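Local coordinates for protein beta-1,3-glucosyltransferase (Paecilomyces sp. J18, PDB 5JVV) that belongs to the carbohydrate-active enzymes, with a two-sheet beta-sandwich fold probably of the beta-jelly-roll type, at residues Phe18-Asp23 against Val73-Thr78; Val132-Gly137 against Cys156-Gly161; Ile141-Asp146 against Met223-Gly228. All blocks are in the same frame, centred on the assembly; numbering follows the deposited sequence.

Contact 1. Residues Phe18-Asp23 against Val73-Thr78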
ATOM      1  N   PHE A  18      15.282  -1.008  -4.488  1.00 13.24           N
ATOM      2  CA  PHE A  18      14.472   0.178  -4.223  1.00 13.06           C
ATOM      3  C   PHE A  18      15.358   1.354  -3.857  1.00 12.13           C
ATOM      4  O   PHE A  18      16.421   1.175  -3.265  1.00 15.61           O
ATOM      5  CB  PHE A  18      13.482  -0.084  -3.072  1.00 11.03           C
ATOM      6  CG  PHE A  18      12.352  -1.005  -3.441  1.00 11.93           C
ATOM      7  CD1 PHE A  18      11.115  -0.485  -3.792  1.00 12.59           C
ATOM      8  CD2 PHE A  18      12.523  -2.385  -3.441  1.00 15.10           C
ATOM      9  CE1 PHE A  18      10.063  -1.319  -4.143  1.00 11.02           C
ATOM     10  CE2 PHE A  18      11.480  -3.225  -3.786  1.00 14.47           C
ATOM     11  CZ  PHE A  18      10.247  -2.693  -4.138  1.00 12.41           C
ATOM     12  N   SER A  19      14.931   2.553  -4.222  1.00 12.18           N
ATOM     13  CA  SER A  19      15.556   3.757  -3.694  1.00 13.18           C
ATOM     14  C   SER A  19      14.742   4.191  -2.493  1.00 14.80           C
ATOM     15  O   SER A  19      13.544   3.901  -2.408  1.00 15.24           O
ATOM     16  CB  SER A  19      15.576   4.864  -4.746  1.00 18.09           C
ATOM     17  OG  SER A  19      14.267   5.204  -5.166  1.00 19.96           O
ATOM     18  N   PHE A  20      15.388   4.880  -1.557  1.00 11.21           N
ATOM     19  CA  PHE A  20      14.706   5.365  -0.369  1.00  9.95           C
ATOM     20  C   PHE A  20      14.363   6.841  -0.532  1.00 11.81           C
ATOM     21  O   PHE A  20      15.254   7.695  -0.608  1.00 14.74           O
ATOM     22  CB  PHE A  20      15.565   5.150   0.877  1.00 12.43           C
ATOM     23  CG  PHE A  20      15.544   3.730   1.398  1.00 13.59           C
ATOM     24  CD1 PHE A  20      15.210   3.476   2.721  1.00 16.36           C
ATOM     25  CD2 PHE A  20      15.851   2.659   0.568  1.00 13.92           C
ATOM     26  CE1 PHE A  20      15.194   2.170   3.212  1.00 20.02           C
ATOM     27  CE2 PHE A  20      15.835   1.351   1.051  1.00 15.43           C
ATOM     28  CZ  PHE A  20      15.503   1.110   2.371  1.00 16.85           C
ATOM     29  N   PHE A  21      13.071   7.139  -0.593  1.00 11.35           N
ATOM     30  CA  PHE A  21      12.605   8.521  -0.706  1.00 10.62           C
ATOM     31  C   PHE A  21      12.797   9.188   0.640  1.00 12.14           C
ATOM     32  O   PHE A  21      12.312   8.686   1.652  1.00 13.71           O
ATOM     33  CB  PHE A  21      11.123   8.537  -1.101  1.00 11.93           C
ATOM     34  CG  PHE A  21      10.525   9.924  -1.205  1.00 12.60           C
ATOM     35  CD1 PHE A  21      10.557  10.618  -2.409  1.00 17.68           C
ATOM     36  CD2 PHE A  21       9.914  10.520  -0.107  1.00 11.11           C
ATOM     37  CE1 PHE A  21       9.996  11.890  -2.512  1.00 16.74           C
ATOM     38  CE2 PHE A  21       9.355  11.790  -0.204  1.00 14.08           C
ATOM     39  CZ  PHE A  21       9.398  12.472  -1.407  1.00 15.26           C
ATOM     40  N   ALA A  22      13.480  10.328   0.665  1.00 12.50           N
ATOM     41  CA  ALA A  22      13.854  10.928   1.944  1.00 11.59           C
ATOM     42  C   ALA A  22      13.549  12.416   2.013  1.00 13.37           C
ATOM     43  O   ALA A  22      14.125  13.138   2.829  1.00 18.49           O
ATOM     44  CB  ALA A  22      15.325  10.665   2.238  1.00 13.04           C
ATOM     45  N   ASP A  23      12.632  12.867   1.166  1.00 14.62           N
ATOM     46  CA  ASP A  23      12.198  14.262   1.181  1.00 14.64           C
ATOM     47  C   ASP A  23      10.901  14.429   1.973  1.00 15.19           C
ATOM     48  O   ASP A  23      10.370  13.457   2.525  1.00 13.13           O
ATOM     49  CB  ASP A  23      12.007  14.763  -0.246  1.00 21.68           C
ATOM     50  CG  ASP A  23      13.313  14.882  -0.995  1.00 33.58           C
ATOM     51  OD1 ASP A  23      14.321  15.277  -0.370  1.00 37.08           O
ATOM     52  OD2 ASP A  23      13.331  14.576  -2.205  1.00 36.29           O
ATOM     53  N   VAL A  73       9.976   5.010   6.402  1.00  9.37           N
ATOM     54  CA  VAL A  73      10.629   4.892   5.104  1.00  8.24           C
ATOM     55  C   VAL A  73       9.615   4.790   3.967  1.00  9.18           C
ATOM     56  O   VAL A  73       8.435   4.431   4.165  1.00  8.46           O
ATOM     57  CB  VAL A  73      11.602   3.690   5.043  1.00  8.40           C
ATOM     58  CG1 VAL A  73      12.770   3.899   6.010  1.00  9.47           C
ATOM     59  CG2 VAL A  73      10.866   2.370   5.332  1.00  8.74           C
ATOM     60  N   ARG A  74      10.080   5.143   2.772  1.00  8.31           N
ATOM     61  CA  ARG A  74       9.277   5.059   1.569  1.00  7.49           C
ATOM     62  C   ARG A  74      10.204   4.535   0.483  1.00  7.89           C
ATOM     63  O   ARG A  74      11.162   5.210   0.079  1.00 11.44           O
ATOM     64  CB  ARG A  74       8.681   6.434   1.213  1.00  8.43           C
ATOM     65  CG  ARG A  74       8.109   6.518  -0.190  1.00  7.50           C
ATOM     66  CD  ARG A  74       7.229   7.751  -0.381  1.00 10.35           C
ATOM     67  NE  ARG A  74       7.059   8.077  -1.801  1.00 10.79           N
ATOM     68  CZ  ARG A  74       6.091   8.851  -2.292  1.00 10.04           C
ATOM     69  NH1 ARG A  74       5.163   9.348  -1.492  1.00 10.23           N
ATOM     70  NH2 ARG A  74       6.040   9.104  -3.593  1.00 14.17           N
ATOM     71  N   LEU A  75       9.948   3.304   0.056  1.00  9.35           N
ATOM     72  CA  LEU A  75      10.784   2.620  -0.922  1.00  9.75           C
ATOM     73  C   LEU A  75      10.119   2.685  -2.293  1.00 11.05           C
ATOM     74  O   LEU A  75       8.946   2.363  -2.423  1.00 10.44           O
ATOM     75  CB  LEU A  75      10.973   1.160  -0.511  1.00 10.51           C
ATOM     76  CG  LEU A  75      12.069   0.875   0.519  1.00  9.39           C
ATOM     77  CD1 LEU A  75      11.792   1.580   1.838  1.00 14.34           C
ATOM     78  CD2 LEU A  75      12.237  -0.628   0.736  1.00 11.77           C
ATOM     79  N   GLU A  76      10.876   3.114  -3.300  1.00 10.94           N
ATOM     80  CA  GLU A  76      10.374   3.238  -4.665  1.00  9.78           C
ATOM     81  C   GLU A  76      11.270   2.405  -5.572  1.00 11.14           C
ATOM     82  O   GLU A  76      12.484   2.578  -5.564  1.00 13.03           O
ATOM     83  CB  GLU A  76      10.361   4.707  -5.107  1.00 12.62           C
ATOM     84  CG  GLU A  76       9.528   5.604  -4.199  1.00 12.67           C
ATOM     85  CD  GLU A  76       9.550   7.060  -4.607  1.00 22.91           C
ATOM     86  OE1 GLU A  76      10.350   7.423  -5.495  1.00 33.57           O
ATOM     87  OE2 GLU A  76       8.764   7.843  -4.035  1.00 16.02           O
ATOM     88  N   SER A  77      10.689   1.493  -6.343  1.00 10.42           N
ATOM     89  CA  SER A  77      11.515   0.566  -7.108  1.00 10.05           C
ATOM     90  C   SER A  77      12.381   1.297  -8.130  1.00 13.37           C
ATOM     91  O   SER A  77      11.965   2.293  -8.710  1.00 13.79           O
ATOM     92  CB  SER A  77      10.666  -0.509  -7.794  1.00 13.88           C
ATOM     93  OG  SER A  77       9.821   0.054  -8.784  1.00 12.73           O
ATOM     94  N   THR A  78      13.603   0.811  -8.318  1.00 17.85           N
ATOM     95  CA  THR A  78      14.491   1.392  -9.316  1.00 18.80           C
ATOM     96  C   THR A  78      14.047   1.001 -10.722  1.00 18.50           C
ATOM     97  O   THR A  78      14.060   1.829 -11.632  1.00 30.13           O
ATOM     98  CB  THR A  78      15.953   1.003  -9.064  1.00 22.32           C
ATOM     99  OG1 THR A  78      16.053  -0.411  -8.860  1.00 29.25           O
ATOM    100  CG2 THR A  78      16.440   1.697  -7.817  1.00 18.61           C
TER
HETATM  101  O   HOH W   1      13.310   4.786  -7.775  1.00 19.27           O
HETATM  102  O   HOH W   2      13.283   7.349  -4.042  1.00 24.59           O
HETATM  103  O   HOH W   3      12.733   6.328   2.957  1.00 11.50           O
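Phe21 and Arg74 run side by side and point the same way, and the guanidinium comes to rest over one face of the ring. Arg74 CZ stands 4.6 Å from the centroid of the Phe21 ring, 7° off its normal, a cation-pi contact. On the face carrying Phe20 and Leu75, the methyl Leu75 CD1 sits over the Phe20 ring, 3.8 Å from its centroid, while Val73 CG1 touches Phe20 CE1. Phe18, its CG beside the backbone N (chi1 -72°), brings CD1 to within 3.7 Å of Leu75 CB.

A second shell fixes these groups. Arg74 is steadied by Glu76 of its own strand: NE and NH2 both grip the single oxygen Glu76 OE2, with Arg74 NE to Glu76 OE2 2.8 Å, forming a salt bridge beside the ring. The antiparallel backbone sets the register, through Ser19 N to Glu76 O at 2.8 Å, Glu76 N to Ser19 O at 2.9 Å and Phe21 N to Arg74 O at 2.8 Å. A water joins Ser19 OG to Ser77 O.

Strand 70-77 pairs along its other edge with strand 240-247, Leu75 bonding to Phe243, while helix 36-41 and strand 45-47 pack on Phe20 and Val73.

Contact 2. Residues Val132-Gly137 against Cys156-Gly161; sequences VLHTKG and CSLDAG
The imidazole of His134 is approached obliquely by Leu158 CD2, and at the ring edge, in plane, a water is bonded to His134 ND1 at 2.8 Å. That water donates to Cys156 O and to Gly161 O, so the flat ring is tied to both ends of the 156-161 loop. The torsion that sets CG of His134 beside its backbone N (chi1 -60°) turns the imidazole to this side. Nearer the backbone, His134 CB lies 4.0 Å from Leu158 CD2.

The peptide groups are turned quite differently in the two direct bonds. Thr135 N reaches Cys156 O at 3.0 Å from above the carbonyl plane, 59° out of it. Leu158 N, in contrast, meets Thr135 O at 3.0 Å almost head-on to the carbonyl. Ser157 thus faces Thr135 in a lone backbone bridge.

Packing is close around the threonine. Thr135 OG1 lies 3.3 Å from Cys156 CB and donates to Gly137 O at 2.9 Å, a bond within its own segment, and Ser157 CB lies 3.1 Å from Gly137 O. A second water spans Lys136 O and Asp159 N.

Cys156 continues into a disulfide with Cys165, whose backbone bonds to Leu133. The result is a loop held beside the chain leaving strand 130-134 by one backbone bridge and a disulfide to the neighbouring strand 165-168, in a beta sandwich.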
ATOM      1  N   VAL A 132      -7.650   1.493  -4.833  1.00  9.46           N
ATOM      2  CA  VAL A 132      -8.052   2.729  -5.511  1.00 10.42           C
ATOM      3  C   VAL A 132      -7.254   2.909  -6.796  1.00 12.41           C
ATOM      4  O   VAL A 132      -6.040   2.700  -6.803  1.00 13.83           O
ATOM      5  CB  VAL A 132      -7.774   3.978  -4.634  1.00 13.52           C
ATOM      6  CG1 VAL A 132      -8.408   5.227  -5.258  1.00 13.31           C
ATOM      7  CG2 VAL A 132      -8.287   3.790  -3.216  1.00 16.10           C
ATOM      8  N   LEU A 133      -7.928   3.292  -7.881  1.00  8.34           N
ATOM      9  CA  LEU A 133      -7.211   3.812  -9.042  1.00 10.98           C
ATOM     10  C   LEU A 133      -7.573   5.277  -9.238  1.00 11.61           C
ATOM     11  O   LEU A 133      -8.701   5.688  -8.955  1.00 11.68           O
ATOM     12  CB  LEU A 133      -7.557   3.034 -10.314  1.00 13.36           C
ATOM     13  CG  LEU A 133      -6.619   1.895 -10.723  1.00 13.43           C
ATOM     14  CD1 LEU A 133      -6.490   0.829  -9.639  1.00 14.55           C
ATOM     15  CD2 LEU A 133      -7.078   1.264 -12.038  1.00 13.39           C
ATOM     16  N   HIS A 134      -6.603   6.057  -9.704  1.00 10.38           N
ATOM     17  CA  HIS A 134      -6.854   7.407 -10.185  1.00 11.28           C
ATOM     18  C   HIS A 134      -6.300   7.443 -11.591  1.00 12.15           C
ATOM     19  O   HIS A 134      -5.152   7.052 -11.809  1.00 13.21           O
ATOM     20  CB  HIS A 134      -6.117   8.448  -9.329  1.00 14.79           C
ATOM     21  CG  HIS A 134      -6.517   8.450  -7.886  1.00 14.66           C
ATOM     22  ND1 HIS A 134      -7.602   9.155  -7.415  1.00 16.04           N
ATOM     23  CD2 HIS A 134      -5.962   7.848  -6.807  1.00 18.22           C
ATOM     24  CE1 HIS A 134      -7.703   8.984  -6.109  1.00 15.05           C
ATOM     25  NE2 HIS A 134      -6.721   8.194  -5.716  1.00 14.37           N
ATOM     26  N   THR A 135      -7.105   7.895 -12.548  1.00 11.92           N
ATOM     27  CA  THR A 135      -6.681   7.912 -13.946  1.00 10.13           C
ATOM     28  C   THR A 135      -6.763   9.318 -14.519  1.00  9.14           C
ATOM     29  O   THR A 135      -7.547  10.135 -14.035  1.00 12.88           O
ATOM     30  CB  THR A 135      -7.554   6.981 -14.822  1.00 10.49           C
ATOM     31  OG1 THR A 135      -8.932   7.385 -14.747  1.00 11.80           O
ATOM     32  CG2 THR A 135      -7.439   5.528 -14.374  1.00 13.82           C
ATOM     33  N   LYS A 136      -5.980   9.596 -15.562  1.00 11.38           N
ATOM     34  CA  LYS A 136      -6.127  10.878 -16.276  1.00 13.84           C
ATOM     35  C   LYS A 136      -7.403  10.900 -17.116  1.00 13.93           C
ATOM     36  O   LYS A 136      -8.127  11.902 -17.139  1.00 17.60           O
ATOM     37  CB  LYS A 136      -4.912  11.158 -17.173  1.00 18.44           C
ATOM     38  CG  LYS A 136      -3.604  11.419 -16.433  1.00 21.84           C
ATOM     39  CD  LYS A 136      -2.384  11.310 -17.367  1.00 25.72           C
ATOM     40  CE  LYS A 136      -2.108  12.611 -18.106  1.00 37.06           C
ATOM     41  NZ  LYS A 136      -0.938  12.540 -19.039  1.00 36.57           N
ATOM     42  N   GLY A 137      -7.683   9.796 -17.806  1.00 15.29           N
ATOM     43  CA  GLY A 137      -8.829   9.728 -18.697  1.00 18.54           C
ATOM     44  C   GLY A 137     -10.136   9.383 -18.015  1.00 17.44           C
ATOM     45  O   GLY A 137     -10.152   8.925 -16.875  1.00 13.83           O
ATOM     46  N   CYS A 156     -12.892   6.768 -11.985  1.00 11.39           N
ATOM     47  CA  CYS A 156     -11.465   6.837 -11.675  1.00 13.02           C
ATOM     48  C   CYS A 156     -10.803   8.182 -11.945  1.00 14.60           C
ATOM     49  O   CYS A 156      -9.771   8.480 -11.356  1.00 12.57           O
ATOM     50  CB  CYS A 156     -10.692   5.767 -12.450  1.00 14.53           C
ATOM     51  SG  CYS A 156     -11.318   4.090 -12.340  1.00 12.29           S
ATOM     52  N   SER A 157     -11.370   8.992 -12.836  1.00 14.96           N
ATOM     53  CA  SER A 157     -10.626  10.149 -13.339  1.00 10.61           C
ATOM     54  C   SER A 157     -10.423  11.257 -12.321  1.00 11.46           C
ATOM     55  O   SER A 157     -11.275  11.497 -11.469  1.00 14.12           O
ATOM     56  CB  SER A 157     -11.254  10.718 -14.608  1.00 18.52           C
ATOM     57  OG  SER A 157     -12.490  11.326 -14.325  1.00 24.46           O
ATOM     58  N   LEU A 158      -9.268  11.907 -12.417  1.00 14.26           N
ATOM     59  CA  LEU A 158      -8.939  13.027 -11.550  1.00 17.63           C
ATOM     60  C   LEU A 158      -9.928  14.144 -11.801  1.00 22.77           C
ATOM     61  O   LEU A 158     -10.338  14.852 -10.873  1.00 21.93           O
ATOM     62  CB  LEU A 158      -7.522  13.512 -11.847  1.00 19.76           C
ATOM     63  CG  LEU A 158      -6.390  12.557 -11.471  1.00 21.57           C
ATOM     64  CD1 LEU A 158      -5.072  13.105 -11.983  1.00 26.57           C
ATOM     65  CD2 LEU A 158      -6.338  12.386  -9.967  1.00 22.60           C
ATOM     66  N   ASP A 159     -10.314  14.271 -13.069  1.00 20.63           N
ATOM     67  CA  ASP A 159     -11.213  15.320 -13.541  1.00 29.81           C
ATOM     68  C   ASP A 159     -12.609  15.148 -12.953  1.00 32.15           C
ATOM     69  O   ASP A 159     -13.313  16.127 -12.702  1.00 38.17           O
ATOM     70  CB  ASP A 159     -11.275  15.282 -15.074  1.00 36.46           C
ATOM     71  CG  ASP A 159     -11.774  16.578 -15.678  1.00 44.07           C
ATOM     72  OD1 ASP A 159     -12.439  16.525 -16.737  1.00 41.39           O
ATOM     73  OD2 ASP A 159     -11.493  17.648 -15.099  1.00 48.30           O
ATOM     74  N   ALA A 160     -13.010  13.898 -12.731  1.00 25.61           N
ATOM     75  CA  ALA A 160     -14.341  13.601 -12.207  1.00 21.87           C
ATOM     76  C   ALA A 160     -14.444  13.840 -10.709  1.00 26.70           C
ATOM     77  O   ALA A 160     -15.536  14.065 -10.185  1.00 27.37           O
ATOM     78  CB  ALA A 160     -14.745  12.173 -12.532  1.00 23.85           C
ATOM     79  N   GLY A 161     -13.310  13.774 -10.019  1.00 23.41           N
ATOM     80  CA  GLY A 161     -13.287  13.983  -8.583  1.00 26.47           C
ATOM     81  C   GLY A 161     -12.035  13.428  -7.933  1.00 27.17           C
ATOM     82  O   GLY A 161     -11.274  12.692  -8.569  1.00 24.19           O
TER
HETATM   83  O   HOH W   4      -9.287  10.545  -9.218  1.00 17.17           O
HETATM   84  O   HOH W   5      -8.685  13.599 -15.331  1.00 27.51           O

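Contact 3. Residues Ile141-Asp146 against Met223-Gly228; sequences ITSDDD and MGNFKG
A single backbone bridge, between Ile141 and Gly228, fastens the irregular loop 141-146 to the chain that follows strand 224-226. The chains come close there, Ile141 CA to Gly228 CA 4.4 Å, an approach helped by the absence of a side chain on Gly228. Next to it Thr142 N donates to Lys227 O at 2.9 Å.

Further along, Ser143 to Asp146 forms a type I beta turn closed by its own backbone bond, and Asn225 bonds to the last residue of that turn. Its ND2 donates to Asp146 O at 2.9 Å with an angle of 168°, the acceptor lying in the amide plane. CG of Asn225 is anti to the backbone N (chi1 -166°), which carries the amide across to the turn, and its carbon CG rests 3.7 Å from Ser143 CB. The carboxylate of Asp146 is steeply turned against the amide, by 68°. Lys227, bent at its third and fourth torsions, curls round the Ser143 hydroxyl, its NZ 2.9 Å from Ser143 OG. A water takes a weak bond from Ser143 N and donates to Asn225 O.

The apolar side belongs to Ile141 and Phe226, which lie alongside each other with Ile141 CG2 4.0 Å from Phe226 CD1. Both also touch Cys165 and Val167, so the loop's polar bonds to 225-227 stand beside the packing of Phe226 against strand 165-168 of the mixed sheet, as in a beta sandwich.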
ATOM      1  N   ILE A 141     -15.462   2.121 -13.784  1.00 11.19           N
ATOM      2  CA  ILE A 141     -15.354   0.673 -13.599  1.00 10.32           C
ATOM      3  C   ILE A 141     -16.754   0.070 -13.478  1.00 13.69           C
ATOM      4  O   ILE A 141     -17.633   0.629 -12.807  1.00 14.83           O
ATOM      5  CB  ILE A 141     -14.455   0.279 -12.400  1.00  9.25           C
ATOM      6  CG1 ILE A 141     -14.912   0.947 -11.097  1.00 12.21           C
ATOM      7  CG2 ILE A 141     -13.012   0.680 -12.666  1.00 10.59           C
ATOM      8  CD1 ILE A 141     -14.151   0.404  -9.873  1.00 13.94           C
ATOM      9  N   THR A 142     -16.974  -1.052 -14.154  1.00 11.93           N
ATOM     10  CA  THR A 142     -18.316  -1.619 -14.280  1.00 14.82           C
ATOM     11  C   THR A 142     -18.340  -3.134 -14.075  1.00 20.01           C
ATOM     12  O   THR A 142     -19.255  -3.816 -14.551  1.00 19.02           O
ATOM     13  CB  THR A 142     -18.927  -1.311 -15.664  1.00 15.18           C
ATOM     14  OG1 THR A 142     -18.107  -1.884 -16.697  1.00 15.20           O
ATOM     15  CG2 THR A 142     -19.038   0.197 -15.891  1.00 15.06           C
ATOM     16  N   SER A 143     -17.342  -3.656 -13.367  1.00 16.49           N
ATOM     17  CA  SER A 143     -17.210  -5.101 -13.195  1.00 14.13           C
ATOM     18  C   SER A 143     -17.496  -5.559 -11.763  1.00 16.48           C
ATOM     19  O   SER A 143     -16.906  -6.533 -11.292  1.00 20.68           O
ATOM     20  CB  SER A 143     -15.816  -5.566 -13.640  1.00 18.36           C
ATOM     21  OG  SER A 143     -15.664  -5.414 -15.045  1.00 20.53           O
ATOM     22  N   ASP A 144     -18.408  -4.868 -11.078  1.00 23.79           N
ATOM     23  CA  ASP A 144     -18.741  -5.187  -9.683  1.00 31.35           C
ATOM     24  C   ASP A 144     -19.351  -6.589  -9.544  1.00 37.42           C
ATOM     25  O   ASP A 144     -19.493  -7.112  -8.435  1.00 42.82           O
ATOM     26  CB  ASP A 144     -19.648  -4.098  -9.067  1.00 36.25           C
ATOM     27  CG  ASP A 144     -19.944  -4.336  -7.579  1.00 37.29           C
ATOM     28  OD1 ASP A 144     -19.064  -4.066  -6.719  1.00 22.87           O
ATOM     29  OD2 ASP A 144     -21.071  -4.776  -7.264  1.00 39.95           O
ATOM     30  N   ASP A 145     -19.676  -7.203 -10.680  1.00 36.81           N
ATOM     31  CA  ASP A 145     -20.252  -8.544 -10.708  1.00 42.67           C
ATOM     32  C   ASP A 145     -19.259  -9.624 -11.164  1.00 39.28           C
ATOM     33  O   ASP A 145     -19.643 -10.771 -11.398  1.00 43.32           O
ATOM     34  CB  ASP A 145     -21.509  -8.554 -11.582  1.00 48.35           C
ATOM     35  CG  ASP A 145     -22.610  -7.654 -11.034  1.00 51.35           C
ATOM     36  OD1 ASP A 145     -22.879  -7.710  -9.816  1.00 53.78           O
ATOM     37  OD2 ASP A 145     -23.202  -6.886 -11.822  1.00 54.83           O
ATOM     38  N   ASP A 146     -17.990  -9.251 -11.309  1.00 22.06           N
ATOM     39  CA  ASP A 146     -16.899 -10.226 -11.405  1.00 21.99           C
ATOM     40  C   ASP A 146     -15.802  -9.775 -10.450  1.00 16.50           C
ATOM     41  O   ASP A 146     -14.649  -9.559 -10.838  1.00 16.32           O
ATOM     42  CB  ASP A 146     -16.363 -10.380 -12.841  1.00 23.84           C
ATOM     43  CG  ASP A 146     -15.288 -11.461 -12.955  1.00 31.02           C
ATOM     44  OD1 ASP A 146     -15.281 -12.395 -12.120  1.00 30.15           O
ATOM     45  OD2 ASP A 146     -14.437 -11.375 -13.871  1.00 30.42           O
ATOM     46  N   MET A 223     -10.423  -9.605  -6.271  1.00 13.25           N
ATOM     47  CA  MET A 223     -11.026  -8.830  -5.196  1.00 11.31           C
ATOM     48  C   MET A 223     -11.402  -7.442  -5.696  1.00 13.12           C
ATOM     49  O   MET A 223     -12.438  -6.906  -5.318  1.00 13.58           O
ATOM     50  CB  MET A 223     -10.103  -8.741  -3.978  1.00 12.72           C
ATOM     51  CG  MET A 223     -10.799  -8.188  -2.743  1.00 11.15           C
ATOM     52  SD  MET A 223      -9.834  -8.399  -1.235  1.00 14.97           S
ATOM     53  CE  MET A 223      -8.529  -7.184  -1.454  1.00 18.30           C
ATOM     54  N   GLY A 224     -10.562  -6.873  -6.560  1.00 12.85           N
ATOM     55  CA  GLY A 224     -10.870  -5.622  -7.231  1.00 12.57           C
ATOM     56  C   GLY A 224     -10.703  -5.799  -8.733  1.00 12.97           C
ATOM     57  O   GLY A 224      -9.630  -6.185  -9.199  1.00 13.43           O
ATOM     58  N   ASN A 225     -11.762  -5.544  -9.492  1.00 11.27           N
ATOM     59  CA  ASN A 225     -11.719  -5.737 -10.941  1.00  8.90           C
ATOM     60  C   ASN A 225     -11.855  -4.389 -11.639  1.00 10.14           C
ATOM     61  O   ASN A 225     -12.974  -3.907 -11.870  1.00 12.89           O
ATOM     62  CB  ASN A 225     -12.820  -6.708 -11.383  1.00 10.31           C
ATOM     63  CG  ASN A 225     -12.629  -7.214 -12.809  1.00 10.22           C
ATOM     64  OD1 ASN A 225     -11.939  -6.592 -13.622  1.00 13.15           O
ATOM     65  ND2 ASN A 225     -13.266  -8.343 -13.126  1.00 13.88           N
ATOM     66  N   PHE A 226     -10.720  -3.770 -11.952  1.00  9.87           N
ATOM     67  CA  PHE A 226     -10.739  -2.437 -12.548  1.00  9.28           C
ATOM     68  C   PHE A 226     -10.807  -2.548 -14.064  1.00 10.10           C
ATOM     69  O   PHE A 226      -9.791  -2.623 -14.765  1.00 12.73           O
ATOM     70  CB  PHE A 226      -9.560  -1.587 -12.064  1.00  9.78           C
ATOM     71  CG  PHE A 226      -9.585  -1.320 -10.580  1.00 10.64           C
ATOM     72  CD1 PHE A 226     -10.146  -0.155 -10.077  1.00 11.66           C
ATOM     73  CD2 PHE A 226      -9.071  -2.258  -9.690  1.00  8.47           C
ATOM     74  CE1 PHE A 226     -10.180   0.092  -8.704  1.00  9.17           C
ATOM     75  CE2 PHE A 226      -9.099  -2.035  -8.319  1.00 10.58           C
ATOM     76  CZ  PHE A 226      -9.659  -0.850  -7.821  1.00 10.01           C
ATOM     77  N   LYS A 227     -12.038  -2.539 -14.555  1.00 10.69           N
ATOM     78  CA  LYS A 227     -12.342  -2.841 -15.945  1.00 10.94           C
ATOM     79  C   LYS A 227     -13.652  -2.127 -16.229  1.00 12.43           C
ATOM     80  O   LYS A 227     -14.533  -2.099 -15.373  1.00 12.58           O
ATOM     81  CB  LYS A 227     -12.489  -4.354 -16.105  1.00 13.39           C
ATOM     82  CG  LYS A 227     -12.938  -4.828 -17.474  1.00 18.25           C
ATOM     83  CD  LYS A 227     -12.787  -6.353 -17.554  1.00 28.30           C
ATOM     84  CE  LYS A 227     -13.949  -6.998 -18.279  1.00 35.40           C
ATOM     85  NZ  LYS A 227     -15.212  -6.867 -17.501  1.00 38.62           N
ATOM     86  N   GLY A 228     -13.774  -1.518 -17.402  1.00 10.59           N
ATOM     87  CA  GLY A 228     -14.973  -0.754 -17.697  1.00 13.98           C
ATOM     88  C   GLY A 228     -14.918   0.075 -18.958  1.00 13.88           C
ATOM     89  O   GLY A 228     -14.606  -0.428 -20.034  1.00 13.07           O
TER
HETATM   90  O   HOH W   6     -15.462  -3.307 -10.977  1.00 18.86           O

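Along the chain contact 1 is complete before contact 2 opens, whereas contacts 2 and 3 interleave, the loop 141-146 leaving between the two halves of contact 2. Contacts 1 and 2 both reach the same mixed sheet, contact 2 through strand 130-134 and the loop beside it, with centres 25 Å apart. Contact 3 brings in strand 224-226 of the other sheet; its centre is 31 Å from that of contact 1, on the opposite side of the chain's centre, but only 15 Å from contact 2. Away from contact 1, packing of Leu133 CD2 on Phe226 CB joins the two sheets, with loop 141-146 and the disulfide of Cys156 beside it.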